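Local coordinates for protein agarase (Pseudoalteromonas fuliginea, PDB 6XJ9) that probably hydrolyses agarose, the galactan of red-algal cell walls, as a family 50 glycoside hydrolase with a carbohydrate-binding-module-like domain, at residues 95-100 / 123-128; 103-108 / 119-124. All coordinates share one frame; numbering follows the deposited sequence.

How the interactions relate
Interactions 1 and 2 lie in the carbohydrate-binding-module-like domain, their centres about 12 Å apart. Along the chain, strand 89-97 leads through a short turn into strand 103-111, which forms a hairpin with strand 116-123; the chain then turns a corner into strand 128-134. Interaction 2 (103-108 with 119-124) is the hairpin pairing, and interaction 1 (95-100 with 123-128) joins the segment before the hairpin to the one that leaves it. Val123 and Pro124 belong to both. Leu95 CD1 also packs 3.7 Å from Ile105 CD1, giving the contacts a common apolar side. Interaction 1 reaches the second subunit, whereas interaction 2 faces a loop around His685 of the same chain.

Interaction 1 of 2, residues 95-100 / 123-128; sequences LANPGT and VPVGGY
Asn97 spends both ends of its amide on backbone: OD1 accepts from Gly99 N within its own segment, closing an Asx turn, while ND2 reaches across to the carbonyl of Val123. The turn ends strand 89-97 where the chain after strand 116-123 rounds a corner of the beta domain. With CG anti to the backbone N (chi1 168°), the amide extends past Pro124 O and presents ND2 to Val123 O at 3.1 Å; that acceptor lies close to the amide plane, and ND2 gives a further hydrogen bond to His101 O. Shortening Asn97 to an alanine is likely to cost Val123 O and His101 O their amide donor and Gly99 N its Asx-turn acceptor, leaving the turn at Pro98 and Gly99 less tied down.

Alongside this side-chain bond, Asn97 and Gly126 form one antiparallel hydrogen-bonded pair. Its evidence is two nearly straight bonds, Asn97 N to Gly126 O at 2.8 Å and Gly126 N to Asn97 O at 3.0 Å. Gly126 has phi 138°, where a side chain would collide with the preceding carbonyl O. Next along, CA-H...O contacts continue the approach, with Tyr128 CA 3.3 Å from Leu95 O. Val125 CG2 packs against the turn, 3.6 Å from Gly99 O, whereas Leu95 and Val123 meet loosely through their methyl groups on the apolar side. Gly127 N is hydrogen-bonded to Asn129 OD1 of the second subunit, so the corner also takes part in the dimer contact. The Tyr128 ring, which makes a cation-pi contact with Lys204, receives Ala96 on one face: the methyl CB sits 3.5 Å from the ring centroid and only 3° off the normal, a CH-pi contact centred over the ring.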
ATOM      1  N   LEU A  95      -8.273 -17.400  14.303  1.00 24.69           N
ATOM      2  CA  LEU A  95      -9.022 -16.156  14.182  1.00 24.86           C
ATOM      3  C   LEU A  95      -9.078 -15.703  12.730  1.00 24.07           C
ATOM      4  O   LEU A  95      -8.069 -15.701  12.035  1.00 25.29           O
ATOM      5  CB  LEU A  95      -8.366 -15.062  15.039  1.00 23.81           C
ATOM      6  CG  LEU A  95      -8.229 -15.354  16.535  1.00 23.99           C
ATOM      7  CD1 LEU A  95      -7.383 -14.294  17.229  1.00 21.33           C
ATOM      8  CD2 LEU A  95      -9.590 -15.482  17.210  1.00 22.79           C
ATOM      9  N   ALA A  96     -10.271 -15.279  12.309  1.00 26.10           N
ATOM     10  CA  ALA A  96     -10.460 -14.573  11.054  1.00 27.48           C
ATOM     11  C   ALA A  96     -11.060 -13.201  11.343  1.00 26.76           C
ATOM     12  O   ALA A  96     -11.455 -12.921  12.470  1.00 25.97           O
ATOM     13  CB  ALA A  96     -11.347 -15.379  10.137  1.00 27.17           C
ATOM     14  N   ASN A  97     -11.133 -12.353  10.314  1.00 26.38           N
ATOM     15  CA  ASN A  97     -11.710 -11.031  10.480  1.00 26.40           C
ATOM     16  C   ASN A  97     -12.589 -10.730   9.268  1.00 27.65           C
ATOM     17  O   ASN A  97     -12.089 -10.353   8.213  1.00 27.28           O
ATOM     18  CB  ASN A  97     -10.614  -9.995  10.757  1.00 25.16           C
ATOM     19  CG  ASN A  97     -11.079  -8.559  10.658  1.00 22.52           C
ATOM     20  OD1 ASN A  97     -12.271  -8.292  10.547  1.00 24.71           O
ATOM     21  ND2 ASN A  97     -10.141  -7.631  10.691  1.00 21.55           N
ATOM     22  N   PRO A  98     -13.924 -10.908   9.379  1.00 29.11           N
ATOM     23  CA  PRO A  98     -14.833 -10.605   8.274  1.00 31.06           C
ATOM     24  C   PRO A  98     -15.229  -9.133   8.158  1.00 31.04           C
ATOM     25  O   PRO A  98     -16.084  -8.800   7.346  1.00 36.20           O
ATOM     26  CB  PRO A  98     -16.060 -11.478   8.597  1.00 31.88           C
ATOM     27  CG  PRO A  98     -16.065 -11.591  10.116  1.00 32.46           C
ATOM     28  CD  PRO A  98     -14.616 -11.483  10.548  1.00 29.95           C
ATOM     29  N   GLY A  99     -14.610  -8.268   8.973  1.00 31.24           N
ATOM     30  CA  GLY A  99     -14.892  -6.840   8.996  1.00 28.86           C
ATOM     31  C   GLY A  99     -14.190  -6.120   7.850  1.00 29.60           C
ATOM     32  O   GLY A  99     -13.649  -6.768   6.956  1.00 29.58           O
ATOM     33  N   THR A 100     -14.222  -4.780   7.872  1.00 30.39           N
ATOM     34  CA  THR A 100     -13.672  -3.988   6.780  1.00 30.36           C
ATOM     35  C   THR A 100     -12.352  -3.344   7.206  1.00 28.48           C
ATOM     36  O   THR A 100     -11.617  -2.821   6.372  1.00 27.72           O
ATOM     37  CB  THR A 100     -14.701  -2.987   6.226  1.00 32.86           C
ATOM     38  OG1 THR A 100     -15.165  -2.138   7.279  1.00 30.02           O
ATOM     39  CG2 THR A 100     -15.870  -3.657   5.532  1.00 33.25           C
ATOM     40  N   VAL A 123      -5.071  -8.514  13.735  1.00 21.23           N
ATOM     41  CA  VAL A 123      -5.745  -9.525  12.928  1.00 21.74           C
ATOM     42  C   VAL A 123      -6.219  -8.861  11.639  1.00 23.62           C
ATOM     43  O   VAL A 123      -7.262  -8.207  11.629  1.00 22.76           O
ATOM     44  CB  VAL A 123      -6.943 -10.176  13.657  1.00 21.98           C
ATOM     45  CG1 VAL A 123      -7.595 -11.282  12.832  1.00 22.51           C
ATOM     46  CG2 VAL A 123      -6.605 -10.661  15.056  1.00 19.94           C
ATOM     47  N   PRO A 124      -5.497  -9.072  10.511  1.00 23.85           N
ATOM     48  CA  PRO A 124      -5.879  -8.519   9.213  1.00 23.38           C
ATOM     49  C   PRO A 124      -7.270  -8.986   8.785  1.00 23.20           C
ATOM     50  O   PRO A 124      -7.731 -10.041   9.206  1.00 22.82           O
ATOM     51  CB  PRO A 124      -4.861  -9.116   8.225  1.00 22.38           C
ATOM     52  CG  PRO A 124      -3.700  -9.582   9.082  1.00 24.08           C
ATOM     53  CD  PRO A 124      -4.278  -9.894  10.445  1.00 24.40           C
ATOM     54  N   VAL A 125      -7.926  -8.164   7.960  1.00 23.21           N
ATOM     55  CA  VAL A 125      -9.140  -8.516   7.250  1.00 24.33           C
ATOM     56  C   VAL A 125      -8.839  -9.768   6.425  1.00 26.05           C
ATOM     57  O   VAL A 125      -7.849  -9.806   5.700  1.00 23.78           O
ATOM     58  CB  VAL A 125      -9.569  -7.327   6.362  1.00 25.83           C
ATOM     59  CG1 VAL A 125     -10.547  -7.708   5.259  1.00 26.08           C
ATOM     60  CG2 VAL A 125     -10.115  -6.174   7.201  1.00 26.58           C
ATOM     61  N   GLY A 126      -9.682 -10.798   6.560  1.00 25.08           N
ATOM     62  CA  GLY A 126      -9.450 -12.028   5.818  1.00 26.09           C
ATOM     63  C   GLY A 126      -9.692 -13.271   6.672  1.00 27.16           C
ATOM     64  O   GLY A 126     -10.289 -13.186   7.748  1.00 25.94           O
ATOM     65  N   GLY A 127      -9.199 -14.416   6.181  1.00 25.20           N
ATOM     66  CA  GLY A 127      -9.534 -15.710   6.754  1.00 26.17           C
ATOM     67  C   GLY A 127      -8.668 -16.066   7.964  1.00 26.63           C
ATOM     68  O   GLY A 127      -8.096 -15.199   8.625  1.00 28.13           O
ATOM     69  N   TYR A 128      -8.547 -17.370   8.217  1.00 26.88           N
ATOM     70  CA  TYR A 128      -8.089 -17.864   9.502  1.00 26.29           C
ATOM     71  C   TYR A 128      -6.569 -17.998   9.545  1.00 26.86           C
ATOM     72  O   TYR A 128      -5.941 -18.520   8.622  1.00 25.84           O
ATOM     73  CB  TYR A 128      -8.810 -19.171   9.837  1.00 26.39           C
ATOM     74  CG  TYR A 128     -10.246 -18.988  10.254  1.00 26.44           C
ATOM     75  CD1 TYR A 128     -10.570 -18.701  11.570  1.00 27.06           C
ATOM     76  CD2 TYR A 128     -11.280 -19.089   9.337  1.00 27.52           C
ATOM     77  CE1 TYR A 128     -11.886 -18.518  11.964  1.00 28.40           C
ATOM     78  CE2 TYR A 128     -12.602 -18.912   9.711  1.00 28.43           C
ATOM     79  CZ  TYR A 128     -12.904 -18.631  11.034  1.00 28.54           C
ATOM     80  OH  TYR A 128     -14.198 -18.455  11.424  1.00 30.38           O
TER

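Interaction 2 of 2, residues 103-108 / 119-124; sequences VQIYLD and RSVNVP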
ATOM      1  N   VAL A 103      -7.996  -5.406  12.968  1.00 20.68           N
ATOM      2  CA  VAL A 103      -8.310  -5.235  14.376  1.00 20.94           C
ATOM      3  C   VAL A 103      -7.084  -5.600  15.202  1.00 21.96           C
ATOM      4  O   VAL A 103      -6.575  -6.716  15.100  1.00 23.11           O
ATOM      5  CB  VAL A 103      -9.566  -6.007  14.837  1.00 20.23           C
ATOM      6  CG1 VAL A 103      -9.426  -7.517  14.666  1.00 18.80           C
ATOM      7  CG2 VAL A 103      -9.921  -5.676  16.284  1.00 18.56           C
ATOM      8  N   GLN A 104      -6.633  -4.631  16.007  1.00 21.75           N
ATOM      9  CA  GLN A 104      -5.687  -4.880  17.076  1.00 21.25           C
ATOM     10  C   GLN A 104      -6.475  -5.363  18.285  1.00 22.15           C
ATOM     11  O   GLN A 104      -7.191  -4.580  18.909  1.00 22.07           O
ATOM     12  CB  GLN A 104      -4.893  -3.615  17.430  1.00 20.35           C
ATOM     13  CG  GLN A 104      -3.923  -3.828  18.582  1.00 19.30           C
ATOM     14  CD  GLN A 104      -3.044  -2.633  18.855  1.00 19.51           C
ATOM     15  OE1 GLN A 104      -3.211  -1.564  18.278  1.00 19.97           O
ATOM     16  NE2 GLN A 104      -2.092  -2.807  19.750  1.00 18.39           N
ATOM     17  N   ILE A 105      -6.325  -6.654  18.601  1.00 21.99           N
ATOM     18  CA  ILE A 105      -6.941  -7.212  19.799  1.00 22.40           C
ATOM     19  C   ILE A 105      -5.944  -7.132  20.953  1.00 22.09           C
ATOM     20  O   ILE A 105      -4.732  -7.200  20.759  1.00 23.12           O
ATOM     21  CB  ILE A 105      -7.448  -8.652  19.574  1.00 21.28           C
ATOM     22  CG1 ILE A 105      -6.334  -9.572  19.060  1.00 21.64           C
ATOM     23  CG2 ILE A 105      -8.652  -8.665  18.649  1.00 20.44           C
ATOM     24  CD1 ILE A 105      -6.730 -11.025  18.932  1.00 22.03           C
ATOM     25  N   TYR A 106      -6.486  -6.944  22.153  1.00 21.15           N
ATOM     26  CA  TYR A 106      -5.718  -7.050  23.374  1.00 21.40           C
ATOM     27  C   TYR A 106      -6.132  -8.356  24.038  1.00 23.40           C
ATOM     28  O   TYR A 106      -7.326  -8.646  24.138  1.00 21.56           O
ATOM     29  CB  TYR A 106      -5.986  -5.829  24.259  1.00 21.72           C
ATOM     30  CG  TYR A 106      -5.392  -4.552  23.713  1.00 20.50           C
ATOM     31  CD1 TYR A 106      -6.040  -3.833  22.719  1.00 19.44           C
ATOM     32  CD2 TYR A 106      -4.180  -4.069  24.189  1.00 19.90           C
ATOM     33  CE1 TYR A 106      -5.493  -2.664  22.202  1.00 19.35           C
ATOM     34  CE2 TYR A 106      -3.627  -2.895  23.695  1.00 19.02           C
ATOM     35  CZ  TYR A 106      -4.282  -2.199  22.685  1.00 20.13           C
ATOM     36  OH  TYR A 106      -3.742  -1.042  22.182  1.00 20.36           O
ATOM     37  N   LEU A 107      -5.124  -9.141  24.445  1.00 23.62           N
ATOM     38  CA  LEU A 107      -5.353 -10.406  25.112  1.00 24.02           C
ATOM     39  C   LEU A 107      -4.902 -10.262  26.561  1.00 25.67           C
ATOM     40  O   LEU A 107      -3.706 -10.145  26.832  1.00 27.12           O
ATOM     41  CB  LEU A 107      -4.599 -11.513  24.367  1.00 23.76           C
ATOM     42  CG  LEU A 107      -4.427 -12.838  25.114  1.00 24.08           C
ATOM     43  CD1 LEU A 107      -5.774 -13.473  25.415  1.00 24.65           C
ATOM     44  CD2 LEU A 107      -3.562 -13.798  24.305  1.00 24.43           C
ATOM     45  N   ASP A 108      -5.882 -10.221  27.471  1.00 24.60           N
ATOM     46  CA  ASP A 108      -5.605 -10.146  28.896  1.00 26.73           C
ATOM     47  C   ASP A 108      -5.964 -11.479  29.547  1.00 26.80           C
ATOM     48  O   ASP A 108      -7.060 -11.998  29.352  1.00 26.19           O
ATOM     49  CB  ASP A 108      -6.316  -8.975  29.568  1.00 25.90           C
ATOM     50  CG  ASP A 108      -5.740  -7.639  29.159  1.00 27.13           C
ATOM     51  OD1 ASP A 108      -6.077  -7.169  28.051  1.00 26.09           O
ATOM     52  OD2 ASP A 108      -4.953  -7.090  29.945  1.00 26.27           O
ATOM     53  N   ARG A 119      -1.279  -8.919  26.343  1.00 26.38           N
ATOM     54  CA  ARG A 119      -0.630  -9.115  25.050  1.00 25.44           C
ATOM     55  C   ARG A 119      -1.513  -8.483  23.968  1.00 25.76           C
ATOM     56  O   ARG A 119      -2.664  -8.155  24.241  1.00 25.82           O
ATOM     57  CB  ARG A 119      -0.389 -10.606  24.792  1.00 26.44           C
ATOM     58  CG  ARG A 119       0.575 -11.275  25.767  1.00 26.30           C
ATOM     59  CD  ARG A 119       0.446 -12.788  25.775  1.00 26.19           C
ATOM     60  NE  ARG A 119       1.490 -13.416  26.583  1.00 27.41           N
ATOM     61  CZ  ARG A 119       1.349 -13.856  27.834  1.00 29.45           C
ATOM     62  NH1 ARG A 119       0.192 -13.745  28.470  1.00 28.68           N
ATOM     63  NH2 ARG A 119       2.381 -14.399  28.450  1.00 29.98           N
ATOM     64  N   SER A 120      -0.969  -8.272  22.756  1.00 23.73           N
ATOM     65  CA  SER A 120      -1.702  -7.633  21.670  1.00 22.43           C
ATOM     66  C   SER A 120      -1.211  -8.129  20.310  1.00 21.41           C
ATOM     67  O   SER A 120      -0.039  -8.443  20.141  1.00 22.47           O
ATOM     68  CB  SER A 120      -1.611  -6.124  21.761  1.00 23.76           C
ATOM     69  OG  SER A 120      -2.448  -5.512  20.785  1.00 24.38           O
ATOM     70  N   VAL A 121      -2.112  -8.172  19.326  1.00 21.74           N
ATOM     71  CA  VAL A 121      -1.727  -8.511  17.964  1.00 20.82           C
ATOM     72  C   VAL A 121      -2.733  -7.899  16.992  1.00 20.51           C
ATOM     73  O   VAL A 121      -3.876  -7.638  17.359  1.00 19.39           O
ATOM     74  CB  VAL A 121      -1.591 -10.036  17.772  1.00 21.02           C
ATOM     75  CG1 VAL A 121      -2.940 -10.738  17.750  1.00 20.91           C
ATOM     76  CG2 VAL A 121      -0.801 -10.378  16.518  1.00 20.28           C
ATOM     77  N   ASN A 122      -2.298  -7.675  15.746  1.00 20.07           N
ATOM     78  CA  ASN A 122      -3.215  -7.258  14.703  1.00 20.75           C
ATOM     79  C   ASN A 122      -3.752  -8.492  13.979  1.00 20.76           C
ATOM     80  O   ASN A 122      -2.982  -9.386  13.657  1.00 21.06           O
ATOM     81  CB  ASN A 122      -2.574  -6.254  13.739  1.00 19.43           C
ATOM     82  CG  ASN A 122      -3.557  -5.754  12.695  1.00 19.89           C
ATOM     83  OD1 ASN A 122      -3.865  -6.457  11.734  1.00 19.38           O
ATOM     84  ND2 ASN A 122      -4.056  -4.541  12.866  1.00 18.38           N
ATOM     85  N   VAL A 123      -5.071  -8.514  13.735  1.00 21.23           N
ATOM     86  CA  VAL A 123      -5.745  -9.525  12.928  1.00 21.74           C
ATOM     87  C   VAL A 123      -6.219  -8.861  11.639  1.00 23.62           C
ATOM     88  O   VAL A 123      -7.262  -8.207  11.629  1.00 22.76           O
ATOM     89  CB  VAL A 123      -6.943 -10.176  13.657  1.00 21.98           C
ATOM     90  CG1 VAL A 123      -7.595 -11.282  12.832  1.00 22.51           C
ATOM     91  CG2 VAL A 123      -6.605 -10.661  15.056  1.00 19.94           C
ATOM     92  N   PRO A 124      -5.497  -9.072  10.511  1.00 23.85           N
ATOM     93  CA  PRO A 124      -5.879  -8.519   9.213  1.00 23.38           C
ATOM     94  C   PRO A 124      -7.270  -8.986   8.785  1.00 23.20           C
ATOM     95  O   PRO A 124      -7.731 -10.041   9.206  1.00 22.82           O
ATOM     96  CB  PRO A 124      -4.861  -9.116   8.225  1.00 22.38           C
ATOM     97  CG  PRO A 124      -3.700  -9.582   9.082  1.00 24.08           C
ATOM     98  CD  PRO A 124      -4.278  -9.894  10.445  1.00 24.40           C
TER
HETATM   99  O   HOH W   1      -1.965 -11.825  28.055  1.00 23.68           O
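Ser120 OG sits between Gln104 and Ile105, donating to Ile105 O at 2.8 Å and accepting from Gln104 NE2 at 2.9 Å. With chi1 at -174°, Ser120 holds OG opposite its backbone N, beside its carbonyl carbon, where it meets Ile105 O. The extended Gln104 chain brings its amide alongside, with OG only 3° out of the amide plane. Ile105 O also accepts from Val121 N, so two donors grip it; Val121 N lies in the carbonyl plane, whereas the hydroxyl comes from above it. The same OG is 4.0 Å above the Tyr106 ring, over its centre.

On the reverse face, Ile105 and Val121 lie side by side, with Ile105 CG1 3.8 Å from Val121 CG1. Ile105 CD1 continues to Val123 CG2. Val103 CG1 packs against Val123 CB at 3.8 Å, extending this apolar row.

These positions are set by an antiparallel hairpin: the N-to-C directions of 103-108 and 119-123 differ by 157°. Val103, Ile105 and Leu107 form hydrogen-bonded pairs with Val123, Val121 and Arg119, respectively. At the Leu107-Arg119 end, a water donates to Leu107 O and accepts from Arg119 NH1. Farther out, Tyr131 packs on Val121 and Val123, and Val192 on Val103. The face of Val103, Ile105 and Val121 is thus mainly apolar. From the other, the Gln104 and Asn122 amides bond to the backbone of Leu683 and His685 while Ser120 OG holds Gln104 in place, which probably helps to hold this domain against that later part of the chain.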